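PDB 2QRY: thiamine-binding periplasmic protein from Escherichia coli, which binds thiamine, thiamine phosphate and thiamine diphosphate with high affinity in the periplasm as the solute-binding component of the ThiBPQ thiamine importer. Local coordinates for residues K22-V27 with E54-A59; L171-K176 with E241-Q246. All coordinates share one frame; numbering follows the deposited sequence.

Interaction 1: K22-V27 with E54-A59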
# COMPACT_ATOMS: atom_id res chain seq x y z
N LYS A 22 -2.15 30.52 1.05
CA LYS A 22 -3.51 30.84 1.56
C LYS A 22 -4.59 29.91 1.01
O LYS A 22 -5.42 29.42 1.77
CB LYS A 22 -3.86 32.29 1.24
CG LYS A 22 -3.67 33.22 2.42
CD LYS A 22 -4.37 32.65 3.63
CE LYS A 22 -4.17 33.53 4.84
NZ LYS A 22 -4.86 32.93 6.02
N PRO A 23 -4.61 29.68 -0.31
CA PRO A 23 -5.64 28.77 -0.82
C PRO A 23 -5.33 27.37 -0.28
O PRO A 23 -4.16 27.00 -0.12
CB PRO A 23 -5.46 28.86 -2.33
CG PRO A 23 -4.00 29.15 -2.48
CD PRO A 23 -3.75 30.18 -1.40
N VAL A 24 -6.37 26.59 0.01
CA VAL A 24 -6.19 25.24 0.55
C VAL A 24 -6.25 24.13 -0.49
O VAL A 24 -7.02 24.19 -1.45
CB VAL A 24 -7.25 24.94 1.63
CG1 VAL A 24 -6.95 23.61 2.30
CG2 VAL A 24 -7.30 26.06 2.65
N LEU A 25 -5.42 23.11 -0.30
CA LEU A 25 -5.40 21.96 -1.19
C LEU A 25 -5.61 20.75 -0.27
O LEU A 25 -4.71 20.34 0.47
CB LEU A 25 -4.05 21.88 -1.92
CG LEU A 25 -3.92 21.08 -3.23
CD1 LEU A 25 -3.62 19.63 -2.94
CD2 LEU A 25 -5.18 21.23 -4.05
N THR A 26 -6.82 20.20 -0.31
CA THR A 26 -7.19 19.07 0.52
C THR A 26 -6.79 17.73 -0.09
O THR A 26 -7.22 17.39 -1.19
CB THR A 26 -8.70 19.08 0.79
OG1 THR A 26 -9.04 20.28 1.49
CG2 THR A 26 -9.12 17.88 1.63
N VAL A 27 -5.97 16.98 0.63
CA VAL A 27 -5.50 15.68 0.14
C VAL A 27 -5.88 14.50 1.03
O VAL A 27 -5.32 14.32 2.11
CB VAL A 27 -3.97 15.68 -0.03
CG1 VAL A 27 -3.50 14.34 -0.59
CG2 VAL A 27 -3.53 16.83 -0.94
N GLU A 54 -1.95 26.17 1.41
CA GLU A 54 -1.98 25.37 2.62
C GLU A 54 -2.35 23.94 2.26
O GLU A 54 -3.51 23.65 1.96
CB GLU A 54 -2.98 25.92 3.64
CG GLU A 54 -3.01 25.11 4.93
CD GLU A 54 -3.91 25.70 6.00
OE1 GLU A 54 -5.10 25.94 5.71
OE2 GLU A 54 -3.43 25.92 7.13
N LEU A 55 -1.36 23.06 2.27
CA LEU A 55 -1.58 21.65 1.95
C LEU A 55 -2.22 21.00 3.17
O LEU A 55 -1.61 20.95 4.24
CB LEU A 55 -0.27 20.94 1.64
CG LEU A 55 -0.43 19.48 1.21
CD1 LEU A 55 -1.05 19.43 -0.18
CD2 LEU A 55 0.93 18.80 1.21
N LYS A 56 -3.44 20.50 3.01
CA LYS A 56 -4.14 19.87 4.11
C LYS A 56 -4.27 18.37 3.90
O LYS A 56 -5.15 17.90 3.17
CB LYS A 56 -5.52 20.52 4.27
CG LYS A 56 -6.07 20.47 5.68
CD LYS A 56 -7.15 21.52 5.88
CE LYS A 56 -6.59 22.94 5.78
NZ LYS A 56 -7.63 23.98 6.06
N LEU A 57 -3.38 17.61 4.54
CA LEU A 57 -3.37 16.16 4.44
C LEU A 57 -4.30 15.55 5.47
O LEU A 57 -4.06 15.64 6.67
CB LEU A 57 -1.95 15.64 4.65
CG LEU A 57 -1.04 15.81 3.43
CD1 LEU A 57 0.43 15.60 3.84
CD2 LEU A 57 -1.46 14.82 2.35
N VAL A 58 -5.36 14.91 4.99
CA VAL A 58 -6.34 14.31 5.87
C VAL A 58 -6.25 12.79 5.91
O VAL A 58 -6.56 12.13 4.92
CB VAL A 58 -7.77 14.70 5.42
CG1 VAL A 58 -8.78 14.21 6.44
CG2 VAL A 58 -7.88 16.20 5.24
N ALA A 59 -5.81 12.25 7.04
CA ALA A 59 -5.72 10.80 7.20
C ALA A 59 -7.18 10.38 7.42
O ALA A 59 -7.65 10.30 8.55
CB ALA A 59 -4.89 10.45 8.42

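Interaction 2: L171-K176 with E241-Q246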
# COMPACT_ATOMS: atom_id res chain seq x y z
N LEU A 171 -5.20 -10.77 -0.47
CA LEU A 171 -6.31 -11.47 -1.10
C LEU A 171 -5.93 -11.88 -2.51
O LEU A 171 -6.15 -13.03 -2.91
CB LEU A 171 -7.57 -10.59 -1.17
CG LEU A 171 -8.76 -11.23 -1.92
CD1 LEU A 171 -9.62 -12.03 -0.94
CD2 LEU A 171 -9.60 -10.14 -2.58
N LEU A 172 -5.32 -10.96 -3.26
CA LEU A 172 -4.94 -11.25 -4.64
C LEU A 172 -3.73 -12.18 -4.72
O LEU A 172 -3.63 -13.01 -5.62
CB LEU A 172 -4.67 -9.94 -5.39
CG LEU A 172 -5.85 -8.97 -5.30
CD1 LEU A 172 -5.45 -7.61 -5.84
CD2 LEU A 172 -7.05 -9.53 -6.06
N TRP A 173 -2.84 -12.04 -3.74
CA TRP A 173 -1.65 -12.87 -3.68
C TRP A 173 -2.07 -14.32 -3.51
O TRP A 173 -1.56 -15.21 -4.20
CB TRP A 173 -0.79 -12.43 -2.50
CG TRP A 173 0.55 -13.07 -2.44
CD1 TRP A 173 1.20 -13.73 -3.45
CD2 TRP A 173 1.47 -13.02 -1.34
NE1 TRP A 173 2.48 -14.08 -3.04
CE2 TRP A 173 2.66 -13.65 -1.75
CE3 TRP A 173 1.40 -12.49 -0.04
CZ2 TRP A 173 3.77 -13.77 -0.91
CZ3 TRP A 173 2.50 -12.61 0.80
CH2 TRP A 173 3.68 -13.25 0.36
N MSE A 174 -3.00 -14.56 -2.60
CA MSE A 174 -3.51 -15.90 -2.36
C MSE A 174 -4.21 -16.42 -3.63
O MSE A 174 -4.10 -17.60 -3.97
CB MSE A 174 -4.51 -15.88 -1.21
CG MSE A 174 -3.90 -15.71 0.17
SE MSE A 174 -3.20 -17.39 0.86
CE MSE A 174 -4.86 -18.16 1.52
N GLN A 175 -4.93 -15.54 -4.31
CA GLN A 175 -5.65 -15.91 -5.53
C GLN A 175 -4.67 -16.38 -6.62
O GLN A 175 -4.93 -17.34 -7.34
CB GLN A 175 -6.47 -14.72 -6.04
CG GLN A 175 -7.38 -15.07 -7.19
CD GLN A 175 -8.49 -16.02 -6.78
OE1 GLN A 175 -8.98 -16.79 -7.59
NE2 GLN A 175 -8.90 -15.96 -5.51
N LYS A 176 -3.54 -15.68 -6.73
CA LYS A 176 -2.52 -16.04 -7.70
C LYS A 176 -1.98 -17.43 -7.38
O LYS A 176 -1.81 -18.27 -8.26
CB LYS A 176 -1.36 -15.04 -7.64
CG LYS A 176 -1.59 -13.72 -8.34
CD LYS A 176 -1.59 -13.89 -9.85
CE LYS A 176 -1.66 -12.54 -10.54
NZ LYS A 176 -1.65 -12.66 -12.02
N GLU A 241 6.91 -18.53 -4.34
CA GLU A 241 5.90 -18.29 -5.37
C GLU A 241 6.12 -16.90 -5.96
O GLU A 241 5.65 -16.59 -7.06
CB GLU A 241 4.48 -18.37 -4.79
CG GLU A 241 4.11 -19.72 -4.21
CD GLU A 241 4.25 -19.75 -2.70
OE1 GLU A 241 4.89 -18.83 -2.15
OE2 GLU A 241 3.74 -20.71 -2.08
N GLY A 242 6.86 -16.06 -5.24
CA GLY A 242 7.08 -14.70 -5.70
C GLY A 242 6.15 -13.79 -4.91
O GLY A 242 5.32 -14.29 -4.15
N HIS A 243 6.27 -12.48 -5.10
CA HIS A 243 5.45 -11.53 -4.36
C HIS A 243 4.62 -10.58 -5.23
O HIS A 243 5.00 -10.26 -6.36
CB HIS A 243 6.34 -10.72 -3.42
CG HIS A 243 7.01 -11.57 -2.38
ND1 HIS A 243 6.79 -11.41 -1.03
CD2 HIS A 243 7.86 -12.62 -2.50
CE1 HIS A 243 7.45 -12.34 -0.36
NE2 HIS A 243 8.11 -13.09 -1.23
N TYR A 244 3.48 -10.16 -4.69
CA TYR A 244 2.57 -9.27 -5.40
C TYR A 244 3.05 -7.83 -5.34
O TYR A 244 3.44 -7.34 -4.28
CB TYR A 244 1.16 -9.39 -4.81
CG TYR A 244 0.08 -8.90 -5.76
CD1 TYR A 244 -0.08 -7.54 -6.02
CD2 TYR A 244 -0.76 -9.81 -6.42
CE1 TYR A 244 -1.06 -7.09 -6.92
CE2 TYR A 244 -1.73 -9.37 -7.31
CZ TYR A 244 -1.88 -8.01 -7.56
OH TYR A 244 -2.84 -7.57 -8.43
N LEU A 245 3.01 -7.16 -6.48
CA LEU A 245 3.47 -5.79 -6.59
C LEU A 245 2.42 -4.74 -6.33
O LEU A 245 1.28 -4.85 -6.80
CB LEU A 245 4.07 -5.54 -7.98
CG LEU A 245 4.34 -4.09 -8.38
CD1 LEU A 245 5.51 -3.53 -7.58
CD2 LEU A 245 4.66 -4.04 -9.87
N GLN A 246 2.80 -3.71 -5.59
CA GLN A 246 1.91 -2.60 -5.31
C GLN A 246 2.56 -1.30 -5.77
O GLN A 246 3.73 -1.04 -5.48
CB GLN A 246 1.57 -2.46 -3.82
CG GLN A 246 0.63 -1.28 -3.56
CD GLN A 246 0.45 -0.95 -2.09
OE1 GLN A 246 1.42 -0.66 -1.38
NE2 GLN A 246 -0.80 -0.96 -1.63

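Interaction 1: K22-V27 with E54-A59
The carboxylate of Glu54 lies beside Val24, its OE1 3.8 Å from Val24 CG2. Lys56 NZ approaches the same oxygen from well above the carboxylate plane at 3.2 Å, a weak hydrogen bond within a salt bridge. The lysine reaches this spot because its chain turns about the CG-CD bond (chi3 -66°) after leaving the strand extended, which carries Lys56 CE across Val24 at 3.6 Å from CG1. Val24 thus lies against the aliphatic part of an ion pair on the partly exposed side of the sheet, where Thr26 CG2 and Val58 CG2 also meet loosely.

Five backbone hydrogen bonds connect Pro23 O, Leu25 and Val27 with Glu54, Lys56 and Val58; the straightest, at 178°, runs from Val27 N to Lys56 O over 2.8 Å.

The other side is apolar. Leu55 CD1 rests against two methyls that adjoin one another, Leu25 CD1 at 3.8 Å and Val27 CG2 at 3.7 Å. Leu57 lies alongside Val27, its CD2 3.6 Å from both CB and CG1 of that valine. Helix 259-269 packs on this face, Leu261 against Leu25 and Phe265 against Leu55, and Phe47 of helix 40-48 also touches Leu55.

The two strands run in the same direction at 20°, and the intervening chain contains helix 40-48. This is a beta-alpha-beta unit opening an alpha/beta lobe of the periplasmic solute-binding fold, with strand 24-29 paired on its other edge to strand 81-86.

Interaction 2: L171-K176 with E241-Q246
Trp173 of helix 165-178 and Tyr244 of strand 243-252 meet where the helix packs on the mixed sheet of this periplasmic binding-protein fold.

One hydrogen bond crosses the contact. Trp173 NE1 donates to Gly242 O over 3.1 Å; the bond is bent to 136° at the hydrogen, and the oxygen sits near the indole edge but 23° out of its plane. Polar atoms of the strand side have further partners: the Tyr244 hydroxyl is hydrogen-bonded to Asn88 and Phe308, and His243 is held at both nitrogens, by Phe128 O and Phe239 N.

The aromatic contact is with His243. The indole leans obliquely on its imidazole, planes at 38°, with Trp173 CZ2 over one imidazole face toward its rim. The side chain of His243 lies about 4 Å from that of Thr219, a thiamine-binding residue. Tyr244 N lies over one face of the indole.

Apolar contacts join Tyr244 to Leu172 and Lys176. The phenol lies along the flank of the helix, where Lys176 CG meets the ring edge loosely. Leu172 crosses the ring obliquely, its CB 3.6 Å from Tyr244 CE2 and its CD1 3.7 Å from Tyr244 OH.

In the fold
Interactions 1 and 2 reach the same mixed sheet from opposite sides of the chain's centre, their own centres 34 Å apart. No strand or helix is shared, but strand 81-86 pairs with both strand 24-29 of interaction 1 and strand 243-252 of interaction 2. The first contact is strand on strand and only partly buried: regular backbone bonding dominates, one side being aliphatic and the other carrying charges near the surface. The second is helix on strand and buried, held by obliquely leaning aromatic rings, leucine packing and a single side-chain-to-backbone bond. Interaction 2 also adjoins the thiamine site through His243, whereas interaction 1 lies away from the annotated binding residues.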